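Side-chain contacts in Tb427.07.360- putative uncharacterized metacyclic invariant surface protein from Trypanosoma brucei (Trypanosoma brucei, PDB 5VTL), which is an invariant surface protein of metacyclic trypanosomes with an extended helical architecture, its molecular function being unknown: residues Q46-R51 with S196-A201; N81-A86 with S185-A190; I20-K25 with S133-G138; C11-A16 with K145-F150; S5-A10 with R127-C132. All coordinates share one frame; numbering follows the deposited sequence.

The five contacts are spread along an elongated, almost all-helical chain. Interactions 1 and 2 lie on the long three-helix bundle of helices 4-58, 63-102 and 157-209, with centres 20 Å apart. Interactions 3, 4 and 5 cluster towards the other end, where shorter helices and a loop are added. Their centres lie 11 to 18 Å apart, and that of interaction 5 is 58 Å from that of interaction 1. Helix 4-58 serves all but interaction 2, in the order 5, 4, 3 and 1 along its length. The Cys11-Cys132 disulfide ties interaction 4 to interaction 5. One helix thus links the two ends of the molecule.

Interaction 1: residues Q46-R51 with S196-A201; sequences QDAVRR and SNARKA
Ala48 of helix 4-58 presses against the backbone of helix 157-209 at Ala198. Its CB sits 3.4 Å from Ala198 O, and the two methyl groups meet with Ala48 CB 3.6 Å from Ala198 CB. The same Ala48 methyl reaches the start of the next residue, with CB 4.0 Å from Arg199 N. Both alanines are buried. Their small size lets the helices come close, and the two short axes approach to 8.4 Å. They run nearly parallel, with 18° between their directions.

The other side of the contact is looser and more polar. Arg51 points toward helix 157-209, and the end of its chain brushes Arg199. The touch is slight: Arg51 NH2 comes 4.3 Å from Arg199 CG, an aliphatic carbon. The approach to the guanidinium is oblique. The end of Arg199 leads away, which leaves Arg51 NH2 and Arg199 NE 6.3 Å apart. This spacing would limit any repulsion between the two charges. Arg51 is instead held by a salt bridge from NH1 to Glu206, further along helix 157-209. On the first helix, Arg50 and Asp47 form their own salt bridge one turn apart, with Arg50 NH2 2.7 Å from Asp47 OD1. The carboxylate oxygen lies at the edge of the guanidinium, close to its plane.

No hydrogen bond joins the two segments. Helix 63-102 packs against both: Val49 touches Ala69, and Ala198 touches Ala72. The contact therefore forms one side of a three-helix bundle.

Interaction 2: residues N81-A86 with S185-A190; sequences NAAKTA and SEARVA
Ala82 meets Ala187 first, with Ala82 CB 4.1 Å from Ala187 CB. This is the outer part of the contact, since Ala82 is exposed. The next residue, Ala83, lies deeper and closer. Its CB is 3.7 Å from Ala187 CB, and the backbone joins in: Ala187 CB stands 3.5 Å from Ala83 N. The methyl of Ala187 therefore rests against the backbone of helix 63-102 as well as against two methyls.

The CA atoms of Ala83 and Ala187 are 5.1 Å apart. Such closeness depends on small residues on both sides. It fits a family named for its glutamate and alanine content. Helices 63-102 and 157-209 are two members of the three-helix bundle. Helix 4-58 is the third, and its Val35 packs on Ala83.

Past Ala83 the bonds are local to the helix. Thr85 OG1 donates a hydrogen bond back to Asn81 O at 3.2 Å, from above the carbonyl plane. That oxygen also accepts the helical bond from Thr85 N, so two donors of one residue grip it. Ala86 packs further along helix 157-209, on Arg183 and Ala184.

Interaction 3: residues I20-K25 with S133-G138; sequences IPFGVK and SLPNRG
Phe22 offers one face of its ring to the guanidinium of Arg137, which lies flat over it. The planes are 19° apart and the centres 4.1 Å apart. This is a cation-pi stack, displaced rather than centred. Arg137 NE lies over the ring face, offset toward the rim. The closest atoms are Phe22 CE1 and Arg137 NH2, at 3.2 Å. Arg137 reaches this place because its chain runs extended from CG to NE. On the way its CG passes Phe22 CB at 4.1 Å.

The loop between helices 123-130 and 141-154 is thus laid against helix 4-58. The helix is kinked here, as Pro21 N carries no hydrogen and Phe22 N has no bond to the turn before. Next to Phe22, the buried Gly23 comes near the loop backbone, with its CA 4.3 Å from Arg137 O. Upstream in the loop, Pro135 touches the ring obliquely, its CB being 4.0 Å from Phe22 CE2.

An Asx turn shapes the loop around Arg137. Asn136 OD1 accepts from Gly138 N at 2.9 Å, with the donor above the carbonyl plane. The bond is bent, its N-H...O angle being 135°. Asn136 is also held through its backbone to Glu15, about two turns before Phe22 on helix 4-58.

Interaction 4: residues C11-A16 with K145-F150; sequences CLFSEA and KKAVEF
Leu12 and Phe13 of helix 4-58 straddle Ala147 of helix 141-154. The two helices pack as an antiparallel pair, with 150° between the directions of the short segments. They belong to the end of the molecule where short helices join the long ones. The axes come within 9.0 Å, and the small Ala147 stands at the centre of the contact.

The two branches of Leu12 have different tasks. CD2 rests on the alanine, 3.7 Å from Ala147 CB. CD1 reaches the aromatic ring one turn on, 3.8 Å from Phe150 CE2. Leu12 and Phe13 share a first torsion that sets CG opposite the backbone N about the CA-CB bond (chi1 -167° and -172°). In Leu12 this carries both methyls out toward helix 141-154. In Phe13 it sends the ring to the other flank of Ala147. Phe13 is buried and also touches Leu163 and Met167 of helix 157-209 and Ile108 of helix 105-116.

Phe150 differs: its CG is anti to the carbonyl carbon, beside the backbone N, and from there the ring meets Leu12 CD1. The side chains of Leu12 and Phe150 cross at about a right angle. The leucine methyl approaches the ring obliquely, near its CD2-CE2 side.

Lys146 NZ makes a salt bridge to Glu149 OE1 on the same helix; as a hydrogen bond it is weak. Across the helices the contact is wholly apolar. On the Phe13 side it rests on a single ring atom, CD1, set 3.8 Å from Ala147 CB.

Interaction 5: residues S5-A10 with R127-C132; sequences SHVSAA and RIARGC
A short helix, 123-130, is packed here on the first turns of the long helix 4-58, beside a disulfide just past its C-terminal end. Val7 carries most of the contact. Its CG1 methyl points into the angle between Ile128 and Ala129. It meets Ile128 CG2 at 3.5 Å and Ala129 CB at 3.8 Å. It also comes close to the backbone, with Val7 CG1 3.6 Å from Ala129 N. With chi1 at 174° CG1 is trans to N, which places this methyl, rather than CG2, against Ile128 and Ala129.

Ile128 is the main partner on the other side. Its two branches part: CG2 goes to Val7, and the longer arm ends in CD1 near Ser8. The Val7 and Ile128 side chains meet at a slant. Ser8 makes no hydrogen bond across the contact; its OG bonds to Val4 O on its own helix and only packs against Ile128 CD1.

Around this patch, Tyr111 of helix 105-116 touches Val7 and Ala10. After Arg130, Gly131 is the first residue to leave helical backbone angles. Cys132 follows at once and is bonded to Cys11 of helix 4-58. The disulfide therefore fixes the chain just where it leaves the helix. On the Ser8 side, Ile128 CD1 lies 3.7 Å from Ser8 OG.

Interaction 1: residues Q46-R51 with S196-A201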
# COMPACT_ATOMS: atom_id res chain seq x y z
N GLN A 46 -26.38 8.91 -2.86
CA GLN A 46 -27.74 8.56 -2.50
C GLN A 46 -28.54 9.79 -2.08
O GLN A 46 -29.72 9.93 -2.43
CB GLN A 46 -27.73 7.50 -1.39
CG GLN A 46 -27.33 6.13 -1.93
CD GLN A 46 -27.17 5.12 -0.82
OE1 GLN A 46 -26.53 5.39 0.18
NE2 GLN A 46 -27.75 3.94 -1.01
N ASP A 47 -27.88 10.69 -1.34
CA ASP A 47 -28.50 11.93 -0.86
C ASP A 47 -28.82 12.84 -2.04
O ASP A 47 -29.87 13.49 -2.09
CB ASP A 47 -27.56 12.65 0.09
CG ASP A 47 -28.22 13.84 0.80
OD1 ASP A 47 -29.25 13.65 1.48
OD2 ASP A 47 -27.71 14.97 0.67
N ALA A 48 -27.91 12.87 -3.00
CA ALA A 48 -28.02 13.74 -4.16
C ALA A 48 -29.20 13.26 -4.98
O ALA A 48 -30.00 14.07 -5.45
CB ALA A 48 -26.71 13.72 -4.96
N VAL A 49 -29.33 11.93 -5.14
CA VAL A 49 -30.46 11.37 -5.88
C VAL A 49 -31.77 11.77 -5.18
O VAL A 49 -32.71 12.21 -5.83
CB VAL A 49 -30.35 9.81 -6.05
CG1 VAL A 49 -31.64 9.20 -6.50
CG2 VAL A 49 -29.23 9.44 -7.05
N ARG A 50 -31.83 11.62 -3.86
CA ARG A 50 -33.03 12.03 -3.13
C ARG A 50 -33.35 13.50 -3.38
O ARG A 50 -34.49 13.86 -3.65
CB ARG A 50 -32.87 11.78 -1.63
CG ARG A 50 -34.11 12.18 -0.83
CD ARG A 50 -33.86 12.16 0.66
NE ARG A 50 -32.72 12.97 1.04
CZ ARG A 50 -32.71 14.30 1.09
NH1 ARG A 50 -33.79 14.99 0.76
NH2 ARG A 50 -31.61 14.95 1.45
N ARG A 51 -32.34 14.36 -3.28
CA ARG A 51 -32.55 15.78 -3.50
C ARG A 51 -33.08 16.09 -4.89
O ARG A 51 -34.01 16.88 -5.06
CB ARG A 51 -31.24 16.51 -3.26
CG ARG A 51 -30.83 16.56 -1.79
CD ARG A 51 -29.44 17.11 -1.66
NE ARG A 51 -29.32 18.46 -2.21
CZ ARG A 51 -28.17 19.11 -2.38
NH1 ARG A 51 -28.15 20.35 -2.85
NH2 ARG A 51 -27.02 18.51 -2.07
N SER A 196 -19.12 14.09 -6.69
CA SER A 196 -19.06 15.47 -7.15
C SER A 196 -20.08 15.71 -8.28
O SER A 196 -20.79 16.72 -8.29
CB SER A 196 -17.65 15.82 -7.57
OG SER A 196 -17.59 17.13 -8.10
N ASN A 197 -20.18 14.78 -9.23
CA ASN A 197 -21.18 14.91 -10.29
C ASN A 197 -22.60 14.80 -9.75
O ASN A 197 -23.49 15.53 -10.18
CB ASN A 197 -20.97 13.85 -11.36
CG ASN A 197 -19.84 14.20 -12.28
OD1 ASN A 197 -19.66 15.37 -12.65
ND2 ASN A 197 -19.05 13.19 -12.67
N ALA A 198 -22.81 13.88 -8.81
CA ALA A 198 -24.13 13.71 -8.24
C ALA A 198 -24.56 14.99 -7.54
O ALA A 198 -25.67 15.45 -7.70
CB ALA A 198 -24.18 12.52 -7.25
N ARG A 199 -23.65 15.58 -6.78
CA ARG A 199 -23.99 16.78 -6.02
C ARG A 199 -24.27 17.97 -6.94
O ARG A 199 -25.20 18.75 -6.71
CB ARG A 199 -22.85 17.12 -5.06
CG ARG A 199 -23.23 18.14 -4.02
CD ARG A 199 -22.06 18.45 -3.11
NE ARG A 199 -20.98 19.15 -3.81
CZ ARG A 199 -19.75 18.68 -4.00
NH1 ARG A 199 -19.39 17.48 -3.52
NH2 ARG A 199 -18.87 19.41 -4.67
N LYS A 200 -23.49 18.09 -7.99
CA LYS A 200 -23.72 19.14 -8.96
C LYS A 200 -25.07 18.99 -9.66
O LYS A 200 -25.73 19.99 -9.96
CB LYS A 200 -22.60 19.17 -9.99
CG LYS A 200 -21.28 19.64 -9.45
CD LYS A 200 -20.19 19.54 -10.51
CE LYS A 200 -18.76 19.76 -9.96
NZ LYS A 200 -18.55 21.16 -9.52
N ALA A 201 -25.48 17.75 -9.93
CA ALA A 201 -26.81 17.47 -10.47
C ALA A 201 -27.92 17.90 -9.51
O ALA A 201 -28.89 18.56 -9.92
CB ALA A 201 -26.95 16.01 -10.79

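Interaction 2: residues N81-A86 with S185-A190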
# COMPACT_ATOMS: atom_id res chain seq x y z
N ASN A 81 -17.60 -0.88 -4.37
CA ASN A 81 -17.36 -2.30 -4.41
C ASN A 81 -15.94 -2.62 -4.85
O ASN A 81 -15.30 -3.51 -4.30
CB ASN A 81 -18.39 -2.99 -5.28
CG ASN A 81 -19.75 -3.04 -4.62
OD1 ASN A 81 -19.85 -3.22 -3.40
ND2 ASN A 81 -20.82 -2.88 -5.41
N ALA A 82 -15.43 -1.86 -5.82
CA ALA A 82 -14.03 -2.00 -6.22
C ALA A 82 -13.08 -1.75 -5.03
O ALA A 82 -12.11 -2.50 -4.83
CB ALA A 82 -13.72 -1.05 -7.36
N ALA A 83 -13.37 -0.73 -4.23
CA ALA A 83 -12.57 -0.45 -3.03
C ALA A 83 -12.60 -1.63 -2.06
O ALA A 83 -11.57 -2.03 -1.49
CB ALA A 83 -13.07 0.80 -2.33
N LYS A 84 -13.78 -2.17 -1.82
CA LYS A 84 -13.91 -3.30 -0.90
C LYS A 84 -13.15 -4.55 -1.38
O LYS A 84 -12.55 -5.26 -0.58
CB LYS A 84 -15.39 -3.62 -0.65
CG LYS A 84 -16.09 -2.52 0.08
CD LYS A 84 -17.59 -2.75 0.19
CE LYS A 84 -18.24 -1.64 1.05
NZ LYS A 84 -19.72 -1.83 1.26
N THR A 85 -13.22 -4.84 -2.68
CA THR A 85 -12.49 -5.96 -3.26
C THR A 85 -10.99 -5.73 -3.12
O THR A 85 -10.22 -6.66 -2.86
CB THR A 85 -12.84 -6.14 -4.74
OG1 THR A 85 -14.23 -6.45 -4.86
CG2 THR A 85 -12.01 -7.24 -5.39
N ALA A 86 -10.58 -4.48 -3.28
CA ALA A 86 -9.16 -4.12 -3.16
C ALA A 86 -8.69 -4.28 -1.71
O ALA A 86 -7.60 -4.78 -1.46
CB ALA A 86 -8.92 -2.71 -3.69
N SER A 185 -7.12 3.08 -3.34
CA SER A 185 -7.03 4.53 -3.40
C SER A 185 -7.71 5.05 -4.66
O SER A 185 -8.45 6.05 -4.64
CB SER A 185 -5.56 4.95 -3.41
OG SER A 185 -5.47 6.35 -3.59
N GLU A 186 -7.48 4.36 -5.78
CA GLU A 186 -8.06 4.82 -7.04
C GLU A 186 -9.59 4.71 -7.02
O GLU A 186 -10.29 5.59 -7.53
CB GLU A 186 -7.46 4.06 -8.22
CG GLU A 186 -6.02 4.49 -8.53
CD GLU A 186 -5.27 3.54 -9.44
OE1 GLU A 186 -5.79 2.44 -9.73
OE2 GLU A 186 -4.13 3.90 -9.84
N ALA A 187 -10.10 3.64 -6.40
CA ALA A 187 -11.53 3.43 -6.23
C ALA A 187 -12.16 4.53 -5.38
O ALA A 187 -13.24 5.03 -5.68
CB ALA A 187 -11.80 2.07 -5.61
N ARG A 188 -11.47 4.91 -4.33
CA ARG A 188 -11.95 6.01 -3.51
C ARG A 188 -12.01 7.33 -4.29
O ARG A 188 -12.96 8.09 -4.19
CB ARG A 188 -11.05 6.17 -2.29
CG ARG A 188 -11.42 7.40 -1.42
CD ARG A 188 -10.20 7.99 -0.73
NE ARG A 188 -10.46 9.36 -0.29
CZ ARG A 188 -9.96 10.46 -0.84
NH1 ARG A 188 -10.28 11.64 -0.33
NH2 ARG A 188 -9.13 10.41 -1.88
N VAL A 189 -10.98 7.61 -5.07
CA VAL A 189 -10.97 8.81 -5.90
C VAL A 189 -12.15 8.78 -6.89
O VAL A 189 -12.80 9.78 -7.11
CB VAL A 189 -9.66 8.92 -6.68
CG1 VAL A 189 -9.71 10.06 -7.69
CG2 VAL A 189 -8.50 9.11 -5.72
N ALA A 190 -12.38 7.62 -7.50
CA ALA A 190 -13.50 7.43 -8.43
C ALA A 190 -14.85 7.63 -7.75
O ALA A 190 -15.73 8.26 -8.32
CB ALA A 190 -13.43 6.02 -9.04

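Interaction 3: residues I20-K25 with S133-G138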
# COMPACT_ATOMS: atom_id res chain seq x y z
N ILE A 20 9.00 -4.90 7.84
CA ILE A 20 7.84 -5.35 7.05
C ILE A 20 6.54 -5.43 7.86
O ILE A 20 5.51 -4.95 7.40
CB ILE A 20 8.11 -6.73 6.37
CG1 ILE A 20 9.18 -6.60 5.26
CG2 ILE A 20 6.83 -7.36 5.80
CD1 ILE A 20 8.75 -5.99 3.99
N PRO A 21 6.57 -6.02 9.07
CA PRO A 21 5.33 -6.07 9.86
C PRO A 21 4.77 -4.70 10.12
O PRO A 21 3.55 -4.52 10.08
CB PRO A 21 5.75 -6.73 11.18
CG PRO A 21 7.04 -7.40 10.92
CD PRO A 21 7.68 -6.76 9.70
N PHE A 22 5.63 -3.71 10.35
CA PHE A 22 5.16 -2.36 10.61
C PHE A 22 4.58 -1.74 9.33
O PHE A 22 3.52 -1.11 9.36
CB PHE A 22 6.28 -1.49 11.17
CG PHE A 22 6.82 -1.99 12.48
CD1 PHE A 22 6.21 -1.65 13.68
CD2 PHE A 22 7.94 -2.79 12.51
CE1 PHE A 22 6.70 -2.09 14.87
CE2 PHE A 22 8.44 -3.24 13.71
CZ PHE A 22 7.81 -2.89 14.90
N GLY A 23 5.27 -1.91 8.21
CA GLY A 23 4.81 -1.30 6.99
C GLY A 23 3.45 -1.83 6.56
O GLY A 23 2.61 -1.08 6.08
N VAL A 24 3.24 -3.13 6.69
CA VAL A 24 2.00 -3.72 6.20
C VAL A 24 0.82 -3.22 7.02
O VAL A 24 -0.29 -3.10 6.50
CB VAL A 24 2.00 -5.28 6.20
CG1 VAL A 24 3.05 -5.83 5.23
CG2 VAL A 24 2.16 -5.85 7.59
N LYS A 25 1.05 -2.93 8.29
CA LYS A 25 -0.02 -2.40 9.14
C LYS A 25 -0.50 -1.04 8.64
O LYS A 25 -1.70 -0.74 8.64
CB LYS A 25 0.42 -2.29 10.61
CG LYS A 25 0.56 -3.64 11.29
CD LYS A 25 0.80 -3.49 12.79
CE LYS A 25 1.25 -4.80 13.45
NZ LYS A 25 0.20 -5.85 13.46
N SER A 133 19.80 -2.69 14.67
CA SER A 133 18.66 -3.24 15.41
C SER A 133 17.47 -2.32 15.35
O SER A 133 16.61 -2.39 16.22
CB SER A 133 19.06 -3.44 16.86
OG SER A 133 19.49 -2.21 17.41
N LEU A 134 17.42 -1.48 14.32
CA LEU A 134 16.34 -0.51 14.14
C LEU A 134 15.53 -0.86 12.89
O LEU A 134 15.99 -0.59 11.75
CB LEU A 134 16.93 0.89 14.03
CG LEU A 134 15.93 2.05 13.94
CD1 LEU A 134 14.96 2.06 15.11
CD2 LEU A 134 16.67 3.36 13.86
N PRO A 135 14.33 -1.47 13.09
CA PRO A 135 13.50 -1.82 11.94
C PRO A 135 13.18 -0.60 11.10
O PRO A 135 12.93 0.47 11.65
CB PRO A 135 12.22 -2.41 12.57
CG PRO A 135 12.66 -2.92 13.89
CD PRO A 135 13.70 -1.92 14.35
N ASN A 136 13.20 -0.77 9.79
CA ASN A 136 12.89 0.29 8.88
C ASN A 136 11.41 0.30 8.63
O ASN A 136 10.92 -0.41 7.76
CB ASN A 136 13.68 0.11 7.59
CG ASN A 136 13.42 1.19 6.60
OD1 ASN A 136 12.65 2.11 6.87
ND2 ASN A 136 14.05 1.10 5.44
N ARG A 137 10.69 1.10 9.39
CA ARG A 137 9.26 1.18 9.27
C ARG A 137 8.85 1.82 7.93
O ARG A 137 7.69 1.78 7.54
CB ARG A 137 8.69 1.98 10.43
CG ARG A 137 9.06 1.44 11.78
CD ARG A 137 8.20 2.06 12.87
NE ARG A 137 8.36 1.30 14.11
CZ ARG A 137 7.54 1.36 15.14
NH1 ARG A 137 6.47 2.15 15.11
NH2 ARG A 137 7.80 0.62 16.21
N GLY A 138 9.82 2.41 7.23
CA GLY A 138 9.56 2.99 5.92
C GLY A 138 9.77 2.01 4.77
O GLY A 138 9.78 2.39 3.61

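Interaction 4: residues C11-A16 with K145-F150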
# COMPACT_ATOMS: atom_id res chain seq x y z
N CYS A 11 22.95 -4.87 6.81
CA CYS A 11 22.15 -4.17 7.80
C CYS A 11 20.89 -3.56 7.18
O CYS A 11 19.78 -3.69 7.70
CB CYS A 11 22.98 -3.11 8.52
SG CYS A 11 22.00 -2.29 9.79
N LEU A 12 21.04 -2.90 6.03
CA LEU A 12 19.88 -2.38 5.31
C LEU A 12 18.85 -3.46 5.04
O LEU A 12 17.64 -3.25 5.22
CB LEU A 12 20.33 -1.73 4.01
CG LEU A 12 19.31 -0.86 3.27
CD1 LEU A 12 20.04 0.20 2.43
CD2 LEU A 12 18.42 -1.70 2.35
N PHE A 13 19.32 -4.64 4.66
CA PHE A 13 18.43 -5.76 4.35
C PHE A 13 17.71 -6.27 5.62
O PHE A 13 16.50 -6.47 5.64
CB PHE A 13 19.27 -6.87 3.70
CG PHE A 13 18.46 -8.01 3.15
CD1 PHE A 13 17.18 -7.81 2.67
CD2 PHE A 13 18.99 -9.30 3.14
CE1 PHE A 13 16.44 -8.86 2.16
CE2 PHE A 13 18.25 -10.36 2.63
CZ PHE A 13 16.98 -10.14 2.15
N SER A 14 18.47 -6.45 6.70
CA SER A 14 17.87 -6.88 7.96
C SER A 14 16.82 -5.90 8.48
O SER A 14 15.70 -6.30 8.89
CB SER A 14 18.96 -7.07 9.01
OG SER A 14 18.38 -7.44 10.25
N GLU A 15 17.15 -4.62 8.50
CA GLU A 15 16.21 -3.63 9.02
C GLU A 15 14.99 -3.51 8.10
O GLU A 15 13.88 -3.26 8.55
CB GLU A 15 16.92 -2.29 9.24
CG GLU A 15 17.97 -2.40 10.35
CD GLU A 15 18.72 -1.12 10.67
OE1 GLU A 15 18.77 -0.23 9.80
OE2 GLU A 15 19.25 -1.03 11.81
N ALA A 16 15.19 -3.71 6.81
CA ALA A 16 14.07 -3.77 5.87
C ALA A 16 13.12 -4.92 6.22
O ALA A 16 11.91 -4.73 6.32
CB ALA A 16 14.60 -3.92 4.43
N LYS A 145 14.08 -3.70 -3.21
CA LYS A 145 14.86 -3.72 -4.43
C LYS A 145 16.29 -3.26 -4.17
O LYS A 145 17.24 -3.90 -4.57
CB LYS A 145 14.23 -2.82 -5.50
CG LYS A 145 15.07 -2.66 -6.76
CD LYS A 145 14.35 -1.84 -7.83
CE LYS A 145 14.09 -0.43 -7.38
NZ LYS A 145 13.60 0.43 -8.49
N LYS A 146 16.43 -2.12 -3.51
CA LYS A 146 17.77 -1.61 -3.20
C LYS A 146 18.57 -2.58 -2.34
O LYS A 146 19.77 -2.70 -2.50
CB LYS A 146 17.66 -0.26 -2.49
CG LYS A 146 17.09 0.85 -3.36
CD LYS A 146 18.01 1.14 -4.55
CE LYS A 146 17.28 1.26 -5.86
NZ LYS A 146 18.21 1.80 -6.91
N ALA A 147 17.89 -3.25 -1.43
CA ALA A 147 18.54 -4.22 -0.55
C ALA A 147 19.18 -5.36 -1.35
O ALA A 147 20.35 -5.73 -1.13
CB ALA A 147 17.54 -4.75 0.45
N VAL A 148 18.42 -5.90 -2.30
CA VAL A 148 18.94 -6.97 -3.13
C VAL A 148 20.08 -6.41 -3.98
O VAL A 148 21.13 -7.04 -4.12
CB VAL A 148 17.81 -7.54 -4.01
CG1 VAL A 148 18.37 -8.46 -5.09
CG2 VAL A 148 16.77 -8.27 -3.12
N GLU A 149 19.88 -5.22 -4.52
CA GLU A 149 20.91 -4.60 -5.36
C GLU A 149 22.22 -4.44 -4.61
O GLU A 149 23.29 -4.71 -5.16
CB GLU A 149 20.45 -3.26 -5.92
CG GLU A 149 19.45 -3.43 -7.04
CD GLU A 149 18.85 -2.12 -7.50
OE1 GLU A 149 19.17 -1.06 -6.91
OE2 GLU A 149 18.06 -2.18 -8.44
N PHE A 150 22.16 -4.01 -3.35
CA PHE A 150 23.38 -3.75 -2.59
C PHE A 150 24.05 -5.06 -2.29
O PHE A 150 25.28 -5.18 -2.33
CB PHE A 150 23.08 -3.00 -1.29
CG PHE A 150 22.87 -1.52 -1.45
CD1 PHE A 150 23.77 -0.72 -2.18
CD2 PHE A 150 21.79 -0.91 -0.86
CE1 PHE A 150 23.58 0.64 -2.28
CE2 PHE A 150 21.60 0.47 -0.97
CZ PHE A 150 22.48 1.24 -1.67

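Interaction 5: residues S5-A10 with R127-C132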
# COMPACT_ATOMS: atom_id res chain seq x y z
N SER A 5 31.23 -2.01 3.52
CA SER A 5 30.18 -2.08 2.51
C SER A 5 29.34 -3.37 2.62
O SER A 5 28.12 -3.31 2.43
CB SER A 5 30.76 -1.95 1.11
OG SER A 5 31.27 -0.64 0.92
N HIS A 6 29.98 -4.50 2.91
CA HIS A 6 29.24 -5.76 3.06
C HIS A 6 28.28 -5.61 4.23
O HIS A 6 27.10 -5.95 4.15
CB HIS A 6 30.14 -6.95 3.36
CG HIS A 6 31.08 -7.34 2.26
ND1 HIS A 6 30.69 -8.02 1.13
CD2 HIS A 6 32.43 -7.22 2.17
CE1 HIS A 6 31.75 -8.27 0.38
NE2 HIS A 6 32.81 -7.78 0.98
N VAL A 7 28.78 -5.10 5.34
CA VAL A 7 27.95 -4.99 6.54
C VAL A 7 26.84 -3.96 6.34
O VAL A 7 25.70 -4.16 6.78
CB VAL A 7 28.82 -4.67 7.77
CG1 VAL A 7 27.96 -4.42 9.01
CG2 VAL A 7 29.76 -5.81 8.03
N SER A 8 27.14 -2.85 5.66
CA SER A 8 26.10 -1.87 5.39
C SER A 8 24.93 -2.46 4.59
O SER A 8 23.75 -2.21 4.89
CB SER A 8 26.68 -0.66 4.64
OG SER A 8 27.48 0.09 5.51
N ALA A 9 25.27 -3.22 3.56
CA ALA A 9 24.28 -3.90 2.74
C ALA A 9 23.44 -4.88 3.57
O ALA A 9 22.21 -4.91 3.47
CB ALA A 9 24.98 -4.66 1.64
N ALA A 10 24.10 -5.68 4.40
CA ALA A 10 23.39 -6.65 5.23
C ALA A 10 22.48 -5.97 6.23
O ALA A 10 21.39 -6.45 6.51
CB ALA A 10 24.38 -7.54 5.95
N ARG A 127 30.95 -1.92 14.27
CA ARG A 127 30.05 -0.94 14.86
C ARG A 127 28.70 -0.96 14.17
O ARG A 127 27.64 -0.95 14.80
CB ARG A 127 30.65 0.46 14.78
CG ARG A 127 29.75 1.52 15.36
CD ARG A 127 30.57 2.78 15.68
NE ARG A 127 31.10 3.36 14.47
CZ ARG A 127 32.38 3.37 14.08
NH1 ARG A 127 33.36 2.83 14.80
NH2 ARG A 127 32.68 3.93 12.93
N ILE A 128 28.74 -0.99 12.86
CA ILE A 128 27.51 -1.03 12.08
C ILE A 128 26.76 -2.32 12.39
O ILE A 128 25.54 -2.31 12.59
CB ILE A 128 27.83 -0.93 10.59
CG1 ILE A 128 28.39 0.46 10.27
CG2 ILE A 128 26.58 -1.23 9.71
CD1 ILE A 128 28.95 0.54 8.85
N ALA A 129 27.49 -3.43 12.43
CA ALA A 129 26.87 -4.73 12.68
C ALA A 129 26.22 -4.76 14.06
O ALA A 129 25.08 -5.22 14.22
CB ALA A 129 27.88 -5.86 12.57
N ARG A 130 26.94 -4.27 15.06
CA ARG A 130 26.41 -4.36 16.41
C ARG A 130 25.21 -3.42 16.65
O ARG A 130 24.37 -3.71 17.49
CB ARG A 130 27.51 -4.16 17.45
CG ARG A 130 28.01 -2.76 17.60
CD ARG A 130 28.80 -2.65 18.91
NE ARG A 130 29.66 -3.83 18.99
CZ ARG A 130 30.94 -3.87 18.63
NH1 ARG A 130 31.55 -2.75 18.22
NH2 ARG A 130 31.60 -5.02 18.70
N GLY A 131 25.12 -2.33 15.89
CA GLY A 131 24.05 -1.35 16.10
C GLY A 131 22.84 -1.55 15.20
O GLY A 131 21.93 -0.73 15.16
N CYS A 132 22.85 -2.65 14.47
CA CYS A 132 21.87 -2.87 13.41
C CYS A 132 20.61 -3.49 13.98
O CYS A 132 20.36 -4.67 13.82
CB CYS A 132 22.46 -3.79 12.32
SG CYS A 132 21.36 -3.89 10.92